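Local coordinates for microtubule-associated protein 1A/1B, light chain 3, putative (Trypanosoma brucei, PDB 3H9D) that probably takes part in autophagy as a ubiquitin-like protein of the ATG8 family that becomes attached to a membrane phospholipid, at residues S6-S11 and E15-D20; L32-E37 and G61-V66; C50-P55 and S65-R70; V71-E74 and A78-V81. One frame throughout, in Å; residues are numbered along the deposited sequence.

Contact 1: residues S6-S11 and E15-D20; sequences SKYKMS and ESRQSD
The carboxylate oxygen OD2 of D20 has two polar partners: a salt bridge to K51 on the strand 51-55, and a water that donates to it weakly, at 3.3 Å from water O to D20 OD2. That water also lies 2.5 Å from Y8 OH, so it forms a bridge, weak on the D20 side, between two residues that do not bond directly (Y8 OH to D20 OD2, 3.8 Å). The tyrosine ring also stacks with H12. R17 CG approaches the tyrosine obliquely, 4.1 Å from Y8 CE2. The arginine runs past the tyrosine in the opposite direction, and the ring and guanidinium planes stand 78° apart. The axes of helix 7-11 and of the 15-20 part of helix 14-27 approach to 10.6 Å, their N-to-C directions 115° apart; the two helices form the N-terminal helical extension that ATG8 proteins add to a ubiquitin-like core. In relatives the core face beside the second helix receives the aromatic residue of receptor motifs, and the D20-K51 pair probably borders that pocket. K9 lays its aliphatic stem across R17: its CG sits over one guanidinium face, 3.6 Å from R17 CZ, while K9 CE comes to 3.5 Å from R17 NH2. With CG anti to the backbone N (chi1 -176°), K9 brings its stem to that face. The like charges, K9 NZ and R17 NH2, are 4.2 Å apart; salt bridges from K9 to D103 and from R17 to D105 probably offset their repulsion.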
loop_
_atom_site.group_PDB
_atom_site.type_symbol
_atom_site.label_atom_id
_atom_site.label_comp_id
_atom_site.label_asym_id
_atom_site.label_seq_id
_atom_site.Cartn_x
_atom_site.Cartn_y
_atom_site.Cartn_z
ATOM N N SER A 6 -1.596 2.971 -5.196
ATOM C CA SER A 6 -2.495 3.939 -4.568
ATOM C C SER A 6 -1.874 4.612 -3.332
ATOM O O SER A 6 -1.471 3.937 -2.371
ATOM C CB SER A 6 -3.814 3.253 -4.207
ATOM O OG SER A 6 -4.623 4.083 -3.400
ATOM N N LYS A 7 -1.800 5.943 -3.368
ATOM C CA LYS A 7 -1.343 6.715 -2.215
ATOM C C LYS A 7 -2.347 6.652 -1.068
ATOM O O LYS A 7 -1.961 6.722 0.108
ATOM C CB LYS A 7 -1.063 8.172 -2.590
ATOM C CG LYS A 7 0.225 8.415 -3.373
ATOM C CD LYS A 7 0.570 9.897 -3.318
ATOM C CE LYS A 7 1.472 10.334 -4.460
ATOM N NZ LYS A 7 1.150 11.752 -4.861
ATOM N N TYR A 8 -3.625 6.509 -1.414
ATOM C CA TYR A 8 -4.701 6.377 -0.417
ATOM C C TYR A 8 -4.646 5.041 0.329
ATOM O O TYR A 8 -4.745 4.994 1.553
ATOM C CB TYR A 8 -6.093 6.566 -1.060
ATOM C CG TYR A 8 -7.218 6.624 -0.045
ATOM C CD1 TYR A 8 -7.673 7.859 0.452
ATOM C CD2 TYR A 8 -7.816 5.456 0.436
ATOM C CE1 TYR A 8 -8.690 7.924 1.383
ATOM C CE2 TYR A 8 -8.841 5.505 1.366
ATOM C CZ TYR A 8 -9.273 6.746 1.839
ATOM O OH TYR A 8 -10.288 6.811 2.771
ATOM N N LYS A 9 -4.521 3.946 -0.409
ATOM C CA LYS A 9 -4.363 2.644 0.225
ATOM C C LYS A 9 -3.214 2.652 1.249
ATOM O O LYS A 9 -3.380 2.190 2.370
ATOM C CB LYS A 9 -4.136 1.576 -0.833
ATOM C CG LYS A 9 -4.059 0.175 -0.277
ATOM C CD LYS A 9 -4.004 -0.853 -1.382
ATOM C CE LYS A 9 -5.375 -1.385 -1.712
ATOM N NZ LYS A 9 -5.248 -2.755 -2.297
ATOM N N MET A 10 -2.077 3.209 0.843
ATOM C CA MET A 10 -0.839 3.241 1.623
ATOM C C MET A 10 -0.996 3.970 2.971
ATOM O O MET A 10 -0.478 3.520 4.010
ATOM C CB MET A 10 0.249 3.913 0.777
ATOM C CG MET A 10 1.658 3.894 1.357
ATOM S SD MET A 10 2.363 2.230 1.445
ATOM C CE MET A 10 4.043 2.585 0.952
ATOM N N SER A 11 -1.733 5.079 2.944
ATOM C CA SER A 11 -1.828 5.977 4.086
ATOM C C SER A 11 -2.993 5.666 5.022
ATOM O O SER A 11 -3.149 6.318 6.045
ATOM C CB SER A 11 -1.838 7.450 3.627
ATOM O OG SER A 11 -2.880 7.694 2.698
ATOM N N GLU A 15 -8.184 -2.225 7.826
ATOM C CA GLU A 15 -9.318 -2.301 8.759
ATOM C C GLU A 15 -10.172 -1.032 8.791
ATOM O O GLU A 15 -11.397 -1.111 8.786
ATOM C CB GLU A 15 -8.829 -2.625 10.173
ATOM N N SER A 16 -9.521 0.131 8.842
ATOM C CA SER A 16 -10.210 1.410 8.744
ATOM C C SER A 16 -10.825 1.646 7.349
ATOM O O SER A 16 -11.891 2.242 7.248
ATOM C CB SER A 16 -9.272 2.555 9.110
ATOM O OG SER A 16 -8.574 3.036 7.975
ATOM N N ARG A 17 -10.149 1.182 6.293
ATOM C CA ARG A 17 -10.641 1.319 4.910
ATOM C C ARG A 17 -11.874 0.439 4.676
ATOM O O ARG A 17 -12.860 0.880 4.094
ATOM C CB ARG A 17 -9.542 0.983 3.886
ATOM C CG ARG A 17 -8.519 2.110 3.598
ATOM C CD ARG A 17 -7.133 1.569 3.211
ATOM N NE ARG A 17 -7.292 0.407 2.354
ATOM C CZ ARG A 17 -6.498 -0.658 2.282
ATOM N NH1 ARG A 17 -5.370 -0.780 2.991
ATOM N NH2 ARG A 17 -6.857 -1.612 1.447
ATOM N N GLN A 18 -11.793 -0.805 5.136
ATOM C CA GLN A 18 -12.879 -1.774 5.056
ATOM C C GLN A 18 -14.128 -1.296 5.805
ATOM O O GLN A 18 -15.256 -1.418 5.295
ATOM C CB GLN A 18 -12.409 -3.132 5.590
ATOM C CG GLN A 18 -13.432 -4.265 5.484
ATOM C CD GLN A 18 -12.980 -5.533 6.201
ATOM O OE1 GLN A 18 -12.516 -5.486 7.345
ATOM N NE2 GLN A 18 -13.111 -6.674 5.529
ATOM N N SER A 19 -13.921 -0.745 7.001
ATOM C CA SER A 19 -15.018 -0.217 7.813
ATOM C C SER A 19 -15.632 1.043 7.211
ATOM O O SER A 19 -16.825 1.302 7.383
ATOM C CB SER A 19 -14.544 0.057 9.243
ATOM O OG SER A 19 -14.180 -1.156 9.874
ATOM N N ASP A 20 -14.804 1.835 6.538
ATOM C CA ASP A 20 -15.255 3.055 5.884
ATOM C C ASP A 20 -16.179 2.693 4.716
ATOM O O ASP A 20 -17.287 3.201 4.628
ATOM C CB ASP A 20 -14.060 3.890 5.413
ATOM C CG ASP A 20 -14.455 5.275 4.933
ATOM O OD1 ASP A 20 -15.642 5.651 5.055
ATOM O OD2 ASP A 20 -13.572 6.005 4.431
HETATM O O HOH W 1 -10.492 4.823 4.265
#

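Contact 2: residues L32-E37 and G61-V66; sequences LPIICE and GQFVSV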
loop_
_atom_site.group_PDB
_atom_site.type_symbol
_atom_site.label_atom_id
_atom_site.label_comp_id
_atom_site.label_asym_id
_atom_site.label_seq_id
_atom_site.Cartn_x
_atom_site.Cartn_y
_atom_site.Cartn_z
ATOM N N LEU A 32 -21.891 4.028 -4.390
ATOM C CA LEU A 32 -20.730 3.156 -4.524
ATOM C C LEU A 32 -19.481 3.908 -4.088
ATOM O O LEU A 32 -19.244 5.026 -4.546
ATOM C CB LEU A 32 -20.590 2.668 -5.970
ATOM C CG LEU A 32 -21.771 1.899 -6.551
ATOM C CD1 LEU A 32 -21.636 1.832 -8.053
ATOM C CD2 LEU A 32 -21.858 0.505 -5.939
ATOM N N PRO A 33 -18.686 3.306 -3.186
ATOM C CA PRO A 33 -17.507 3.999 -2.658
ATOM C C PRO A 33 -16.313 3.911 -3.608
ATOM O O PRO A 33 -15.814 2.821 -3.902
ATOM C CB PRO A 33 -17.243 3.278 -1.339
ATOM C CG PRO A 33 -17.771 1.908 -1.538
ATOM C CD PRO A 33 -18.852 1.966 -2.591
ATOM N N ILE A 34 -15.882 5.068 -4.088
ATOM C CA ILE A 34 -14.858 5.160 -5.116
ATOM C C ILE A 34 -13.650 5.960 -4.613
ATOM O O ILE A 34 -13.804 7.024 -4.003
ATOM C CB ILE A 34 -15.464 5.763 -6.444
ATOM C CG1 ILE A 34 -15.992 4.652 -7.357
ATOM C CG2 ILE A 34 -14.458 6.595 -7.220
ATOM C CD1 ILE A 34 -17.358 4.115 -6.972
ATOM N N ILE A 35 -12.454 5.421 -4.845
ATOM C CA ILE A 35 -11.201 6.178 -4.636
ATOM C C ILE A 35 -10.678 6.624 -6.008
ATOM O O ILE A 35 -10.527 5.810 -6.911
ATOM C CB ILE A 35 -10.110 5.349 -3.864
ATOM C CG1 ILE A 35 -10.630 4.849 -2.512
ATOM C CG2 ILE A 35 -8.792 6.152 -3.677
ATOM C CD1 ILE A 35 -10.992 5.946 -1.535
ATOM N N CYS A 36 -10.401 7.913 -6.156
ATOM C CA CYS A 36 -10.043 8.467 -7.459
ATOM C C CYS A 36 -8.750 9.264 -7.388
ATOM O O CYS A 36 -8.721 10.370 -6.827
ATOM C CB CYS A 36 -11.189 9.340 -7.982
ATOM S SG CYS A 36 -11.378 9.315 -9.765
ATOM N N GLU A 37 -7.680 8.709 -7.965
ATOM C CA GLU A 37 -6.353 9.329 -7.855
ATOM C C GLU A 37 -5.694 9.581 -9.210
ATOM O O GLU A 37 -5.972 8.884 -10.159
ATOM C CB GLU A 37 -5.456 8.474 -6.950
ATOM C CG GLU A 37 -5.996 8.306 -5.518
ATOM C CD GLU A 37 -5.192 7.301 -4.713
ATOM O OE1 GLU A 37 -4.334 7.725 -3.913
ATOM O OE2 GLU A 37 -5.399 6.092 -4.904
ATOM N N GLY A 61 -19.067 7.369 -18.278
ATOM C CA GLY A 61 -19.138 8.700 -18.884
ATOM C C GLY A 61 -19.723 9.795 -18.003
ATOM O O GLY A 61 -19.263 10.939 -18.037
ATOM N N GLN A 62 -20.743 9.449 -17.222
ATOM C CA GLN A 62 -21.341 10.393 -16.279
ATOM C C GLN A 62 -20.444 10.690 -15.078
ATOM O O GLN A 62 -20.313 11.851 -14.688
ATOM C CB GLN A 62 -22.703 9.892 -15.801
ATOM C CG GLN A 62 -23.817 10.041 -16.818
ATOM C CD GLN A 62 -25.020 9.197 -16.463
ATOM O OE1 GLN A 62 -24.957 7.970 -16.490
ATOM N NE2 GLN A 62 -26.127 9.852 -16.131
ATOM N N PHE A 63 -19.846 9.653 -14.483
ATOM C CA PHE A 63 -18.887 9.866 -13.380
ATOM C C PHE A 63 -17.732 10.768 -13.821
ATOM O O PHE A 63 -17.297 11.635 -13.071
ATOM C CB PHE A 63 -18.357 8.553 -12.782
ATOM C CG PHE A 63 -17.209 8.754 -11.805
ATOM C CD1 PHE A 63 -17.411 9.431 -10.592
ATOM C CD2 PHE A 63 -15.920 8.291 -12.108
ATOM C CE1 PHE A 63 -16.352 9.644 -9.692
ATOM C CE2 PHE A 63 -14.850 8.493 -11.210
ATOM C CZ PHE A 63 -15.069 9.175 -10.000
ATOM N N VAL A 64 -17.270 10.573 -15.052
ATOM C CA VAL A 64 -16.232 11.404 -15.652
ATOM C C VAL A 64 -16.627 12.873 -15.693
ATOM O O VAL A 64 -15.828 13.741 -15.331
ATOM C CB VAL A 64 -15.851 10.881 -17.068
ATOM C CG1 VAL A 64 -14.999 11.898 -17.840
ATOM C CG2 VAL A 64 -15.133 9.550 -16.940
ATOM N N SER A 65 -17.857 13.147 -16.132
ATOM C CA SER A 65 -18.401 14.507 -16.107
ATOM C C SER A 65 -18.381 15.114 -14.698
ATOM O O SER A 65 -18.038 16.287 -14.537
ATOM C CB SER A 65 -19.819 14.538 -16.697
ATOM O OG SER A 65 -19.791 14.582 -18.120
ATOM N N VAL A 66 -18.744 14.303 -13.697
ATOM C CA VAL A 66 -18.707 14.693 -12.274
ATOM C C VAL A 66 -17.275 14.940 -11.780
ATOM O O VAL A 66 -17.005 15.935 -11.103
ATOM C CB VAL A 66 -19.374 13.618 -11.364
ATOM C CG1 VAL A 66 -19.196 13.955 -9.889
ATOM C CG2 VAL A 66 -20.853 13.458 -11.701
#
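Within 61-66, F63 is the residue that reaches strand segment 32-37, and it is touched by two strand residues, I34 and C36, through the far end of its ring. The first kind of interaction is sulfur-aromatic. SG of C36 lies 4.9 Å from the centroid of the F63 ring and 81° off its normal, which puts the sulfur at the ring edge rather than over a face. It sits almost evenly between two carbons, 3.7 Å from F63 CZ and 3.8 Å from F63 CE2. The second kind is plain apolar packing: the branch methyl CG2 of I34 approaches F63 CZ at 3.8 Å, and the two side chains slide past each other in opposite directions. The phenylalanine has CG anti to its own backbone N (chi1 171°), which sends the ring from the helix down to the strand across a gap of 10.3 Å between I34 CA and F63 CA. All three residues are buried, and every atom in contact is carbon or sulfur. Beyond the two segments the ring meets F52 edge-to-face and also packs on V54 and M110, so neighbouring strands also contribute to its surroundings. I34 and F52 are joined through their backbones, which ties the strand to the one beside it. A helix packed across one face of a mixed sheet is the defining layout of the ubiquitin-like beta-grasp fold, and here F63 fills part of the core between them.

Contact 3: residues C50-P55 and S65-R70; sequences CKFLVP and SVLRKR
The outer strand 51-55 of the ubiquitin-like beta-grasp sheet lies beneath the C-terminal half of helix 60-71, with the closest backbones at F52 CA and L67 CA, 9.1 Å apart. That spacing is bridged by side chains alone, and F52 carries the strand's part of it. Its ring has CG anti to its carbonyl carbon (chi1 -71°) and is directed at the helix, where L67 CD1 lies obliquely 4.3 Å from F52 CZ. The more exposed R70 runs past the ring in the opposite direction. Its CG lies in the plane of the ring at the edge, 4.0 Å from F52 CZ, and NE is near the same plane. The guanidinium in turn offers a face to the ring: F52 CE2 stands over it near its rim, and the two planes are 86° apart. The ring thus meets the cation by its edge, so this is not a face-on cation-pi stack. In relatives the surface between this strand and this helix receives the second hydrophobic residue of receptor motifs; F52 and R70 are placed consistently with such a site. The bend of R70 at chi2 (-60°) lays its NE 3.9 Å from F52 CE2.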
loop_
_atom_site.group_PDB
_atom_site.type_symbol
_atom_site.label_atom_id
_atom_site.label_comp_id
_atom_site.label_asym_id
_atom_site.label_seq_id
_atom_site.Cartn_x
_atom_site.Cartn_y
_atom_site.Cartn_z
ATOM N N CYS A 50 -10.331 12.410 -2.423
ATOM C CA CYS A 50 -10.328 11.491 -3.541
ATOM C C CYS A 50 -11.404 10.419 -3.404
ATOM O O CYS A 50 -11.442 9.481 -4.177
ATOM C CB CYS A 50 -8.953 10.840 -3.633
ATOM S SG CYS A 50 -8.627 9.722 -2.266
ATOM N N LYS A 51 -12.270 10.559 -2.410
ATOM C CA LYS A 51 -13.314 9.581 -2.157
ATOM C C LYS A 51 -14.655 10.070 -2.708
ATOM O O LYS A 51 -15.113 11.174 -2.400
ATOM C CB LYS A 51 -13.415 9.300 -0.664
ATOM C CG LYS A 51 -13.965 7.932 -0.296
ATOM C CD LYS A 51 -14.097 7.780 1.211
ATOM C CE LYS A 51 -12.917 8.392 1.940
ATOM N NZ LYS A 51 -13.231 8.624 3.380
ATOM N N PHE A 52 -15.267 9.240 -3.541
ATOM C CA PHE A 52 -16.555 9.559 -4.141
ATOM C C PHE A 52 -17.587 8.547 -3.738
ATOM O O PHE A 52 -17.331 7.353 -3.731
ATOM C CB PHE A 52 -16.455 9.638 -5.662
ATOM C CG PHE A 52 -15.703 10.835 -6.141
ATOM C CD1 PHE A 52 -14.307 10.797 -6.251
ATOM C CD2 PHE A 52 -16.382 12.013 -6.451
ATOM C CE1 PHE A 52 -13.595 11.912 -6.672
ATOM C CE2 PHE A 52 -15.685 13.140 -6.882
ATOM C CZ PHE A 52 -14.287 13.095 -6.993
ATOM N N LEU A 53 -18.752 9.054 -3.366
ATOM C CA LEU A 53 -19.902 8.229 -3.085
ATOM C C LEU A 53 -20.781 8.422 -4.309
ATOM O O LEU A 53 -21.497 9.412 -4.421
ATOM C CB LEU A 53 -20.574 8.704 -1.794
ATOM C CG LEU A 53 -19.948 8.305 -0.441
ATOM C CD1 LEU A 53 -18.429 8.561 -0.305
ATOM C CD2 LEU A 53 -20.690 8.985 0.680
ATOM N N VAL A 54 -20.681 7.471 -5.237
ATOM C CA VAL A 54 -21.165 7.623 -6.611
ATOM C C VAL A 54 -22.516 6.931 -6.788
ATOM O O VAL A 54 -22.635 5.733 -6.500
ATOM C CB VAL A 54 -20.118 7.049 -7.640
ATOM C CG1 VAL A 54 -20.629 7.123 -9.089
ATOM C CG2 VAL A 54 -18.781 7.763 -7.507
ATOM N N PRO A 55 -23.537 7.683 -7.264
ATOM C CA PRO A 55 -24.846 7.093 -7.571
ATOM C C PRO A 55 -24.667 5.859 -8.448
ATOM O O PRO A 55 -24.040 5.939 -9.504
ATOM C CB PRO A 55 -25.558 8.202 -8.348
ATOM C CG PRO A 55 -24.945 9.465 -7.865
ATOM C CD PRO A 55 -23.506 9.132 -7.537
ATOM N N SER A 65 -17.857 13.147 -16.132
ATOM C CA SER A 65 -18.401 14.507 -16.107
ATOM C C SER A 65 -18.381 15.114 -14.698
ATOM O O SER A 65 -18.038 16.287 -14.537
ATOM C CB SER A 65 -19.819 14.538 -16.697
ATOM O OG SER A 65 -19.791 14.582 -18.120
ATOM N N VAL A 66 -18.744 14.303 -13.697
ATOM C CA VAL A 66 -18.707 14.693 -12.274
ATOM C C VAL A 66 -17.275 14.940 -11.780
ATOM O O VAL A 66 -17.005 15.935 -11.103
ATOM C CB VAL A 66 -19.374 13.618 -11.364
ATOM C CG1 VAL A 66 -19.196 13.955 -9.889
ATOM C CG2 VAL A 66 -20.853 13.458 -11.701
ATOM N N LEU A 67 -16.374 14.018 -12.117
ATOM C CA LEU A 67 -14.944 14.145 -11.832
ATOM C C LEU A 67 -14.332 15.398 -12.469
ATOM O O LEU A 67 -13.493 16.062 -11.856
ATOM C CB LEU A 67 -14.222 12.885 -12.316
ATOM C CG LEU A 67 -12.703 12.738 -12.179
ATOM C CD1 LEU A 67 -12.255 12.788 -10.719
ATOM C CD2 LEU A 67 -12.291 11.435 -12.820
ATOM N N ARG A 68 -14.772 15.719 -13.690
ATOM C CA ARG A 68 -14.304 16.899 -14.432
ATOM C C ARG A 68 -14.592 18.222 -13.717
ATOM O O ARG A 68 -13.790 19.169 -13.772
ATOM C CB ARG A 68 -14.916 16.911 -15.837
ATOM C CG ARG A 68 -14.439 18.037 -16.731
ATOM C CD ARG A 68 -15.180 18.051 -18.059
ATOM N NE ARG A 68 -14.716 17.035 -19.004
ATOM C CZ ARG A 68 -13.664 17.169 -19.810
ATOM N NH1 ARG A 68 -12.917 18.277 -19.790
ATOM N NH2 ARG A 68 -13.358 16.186 -20.639
ATOM N N LYS A 69 -15.737 18.284 -13.043
ATOM C CA LYS A 69 -16.096 19.444 -12.229
ATOM C C LYS A 69 -15.098 19.697 -11.089
ATOM O O LYS A 69 -14.949 20.833 -10.633
ATOM N N ARG A 70 -14.416 18.642 -10.645
ATOM C CA ARG A 70 -13.472 18.727 -9.514
ATOM C C ARG A 70 -12.039 19.015 -9.953
ATOM O O ARG A 70 -11.325 19.758 -9.283
ATOM C CB ARG A 70 -13.477 17.439 -8.678
ATOM C CG ARG A 70 -14.805 16.692 -8.596
ATOM C CD ARG A 70 -15.908 17.535 -7.988
ATOM N NE ARG A 70 -17.075 16.724 -7.639
ATOM C CZ ARG A 70 -17.625 16.682 -6.429
ATOM N NH1 ARG A 70 -17.132 17.426 -5.442
ATOM N NH2 ARG A 70 -18.679 15.908 -6.208
#

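Contact 4: residues V71-E74 and A78-V81; sequences VQLE and ALFV
V71 and L79 meet tip to tip, the valine methyl CG2 lying 4.2 Å from L79 CD2. The leucine stretches out with CG anti to its backbone N (chi1 179°), which carries its CD2 across to the valine; V71 turns CG2 between its backbone N and carbonyl carbon, the crowded position, and that branch makes the touch. L73 approaches differently, using a single methyl. Its CD1 lies 4.1 Å from L79 CB, near the root of the leucine rather than its end, and reaches the backbone too, at 3.4 Å from A78 O. L79 is thereby touched at both ends, by V71 at a terminal methyl and by L73 at CB. Both contacts with L79 are apolar, and the segments bury 142 Å² in all. The backbones are closest at L73 CA and L79 CA, 8.0 Å apart. These residues form the connection from the C-terminal end of helix 60-71 into strand 80-83 of the beta-grasp sheet. Q72 leaves the helical conformation with a positive phi of 61°, the chain reverses, and L73 faces back onto A78 and L79, on the approach to the strand. Beyond the segments, I44 packs on both L73 and L79, while L47 and Y112 lie against V71. The incoming segment is held by polar bonds as well: A78 N bonds to E115, and the backbone of F80 pairs with that of S113 on the central strand 108-113.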
loop_
_atom_site.group_PDB
_atom_site.type_symbol
_atom_site.label_atom_id
_atom_site.label_comp_id
_atom_site.label_asym_id
_atom_site.label_seq_id
_atom_site.Cartn_x
_atom_site.Cartn_y
_atom_site.Cartn_z
ATOM N N VAL A 71 -11.614 18.407 -11.060
ATOM C CA VAL A 71 -10.240 18.594 -11.553
ATOM C C VAL A 71 -10.063 19.946 -12.256
ATOM O O VAL A 71 -8.945 20.450 -12.381
ATOM C CB VAL A 71 -9.735 17.398 -12.433
ATOM C CG1 VAL A 71 -9.713 16.109 -11.621
ATOM C CG2 VAL A 71 -10.577 17.216 -13.698
ATOM N N GLN A 72 -11.188 20.523 -12.685
ATOM C CA GLN A 72 -11.258 21.831 -13.365
ATOM C C GLN A 72 -10.473 21.876 -14.679
ATOM O O GLN A 72 -9.967 22.931 -15.084
ATOM C CB GLN A 72 -10.841 22.969 -12.426
ATOM C CG GLN A 72 -11.832 23.246 -11.300
ATOM C CD GLN A 72 -11.156 23.791 -10.056
ATOM O OE1 GLN A 72 -10.235 24.610 -10.140
ATOM N NE2 GLN A 72 -11.612 23.338 -8.889
ATOM N N LEU A 73 -10.395 20.715 -15.330
ATOM C CA LEU A 73 -9.735 20.547 -16.619
ATOM C C LEU A 73 -10.520 21.300 -17.681
ATOM O O LEU A 73 -11.753 21.167 -17.757
ATOM C CB LEU A 73 -9.700 19.056 -16.991
ATOM C CG LEU A 73 -8.557 18.383 -17.766
ATOM C CD1 LEU A 73 -9.096 17.168 -18.523
ATOM C CD2 LEU A 73 -7.778 19.314 -18.690
ATOM N N GLU A 74 -9.803 22.084 -18.491
ATOM C CA GLU A 74 -10.374 22.770 -19.655
ATOM C C GLU A 74 -11.299 21.825 -20.414
ATOM O O GLU A 74 -10.887 20.725 -20.784
ATOM C CB GLU A 74 -9.256 23.256 -20.583
ATOM C CG GLU A 74 -8.602 24.570 -20.181
ATOM C CD GLU A 74 -7.546 24.408 -19.094
ATOM O OE1 GLU A 74 -7.911 24.064 -17.947
ATOM O OE2 GLU A 74 -6.348 24.639 -19.381
ATOM N N ALA A 78 -9.907 16.053 -23.220
ATOM C CA ALA A 78 -10.400 14.756 -22.784
ATOM C C ALA A 78 -9.894 14.403 -21.384
ATOM O O ALA A 78 -8.827 14.857 -20.953
ATOM C CB ALA A 78 -10.011 13.677 -23.774
ATOM N N LEU A 79 -10.688 13.583 -20.700
ATOM C CA LEU A 79 -10.397 13.062 -19.380
ATOM C C LEU A 79 -10.644 11.569 -19.425
ATOM O O LEU A 79 -11.742 11.126 -19.786
ATOM C CB LEU A 79 -11.301 13.721 -18.328
ATOM C CG LEU A 79 -11.216 13.329 -16.844
ATOM C CD1 LEU A 79 -9.791 13.497 -16.272
ATOM C CD2 LEU A 79 -12.234 14.150 -16.036
ATOM N N PHE A 80 -9.622 10.791 -19.070
ATOM C CA PHE A 80 -9.733 9.334 -19.090
ATOM C C PHE A 80 -9.746 8.758 -17.675
ATOM O O PHE A 80 -9.164 9.338 -16.762
ATOM C CB PHE A 80 -8.594 8.720 -19.927
ATOM C CG PHE A 80 -8.485 9.302 -21.319
ATOM C CD1 PHE A 80 -7.572 10.312 -21.592
ATOM C CD2 PHE A 80 -9.297 8.840 -22.348
ATOM C CE1 PHE A 80 -7.477 10.860 -22.863
ATOM C CE2 PHE A 80 -9.206 9.380 -23.635
ATOM C CZ PHE A 80 -8.299 10.388 -23.887
ATOM N N VAL A 81 -10.421 7.626 -17.494
ATOM C CA VAL A 81 -10.375 6.917 -16.212
ATOM C C VAL A 81 -9.995 5.451 -16.373
ATOM O O VAL A 81 -10.230 4.849 -17.411
ATOM C CB VAL A 81 -11.671 7.080 -15.350
ATOM C CG1 VAL A 81 -11.815 8.529 -14.866
ATOM C CG2 VAL A 81 -12.922 6.600 -16.105
#

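From the N terminus, contact 1 comes first and closes a short turn between helix 7-11 and helix 14-27, before any strand is laid down. Contacts 2 and 3 overlap along the chain: contact 2 opens on strand 31-38, contact 3 opens on strand 51-55 within its loop, and both end on helix 60-71, sharing S65 and V66. Together they place two neighbouring strands under one helix. Contact 4 follows in series, closing the tight return from that helix into strand 80-83. E37 of the contact 2 strand bonds to S6 and Y8 of contact 1, joining helix 7-11 to the sheet, while D20 bridges helix 14-27 to K51 of contact 3; contact 4 lies on the opposite side of the chain's centre from contact 1.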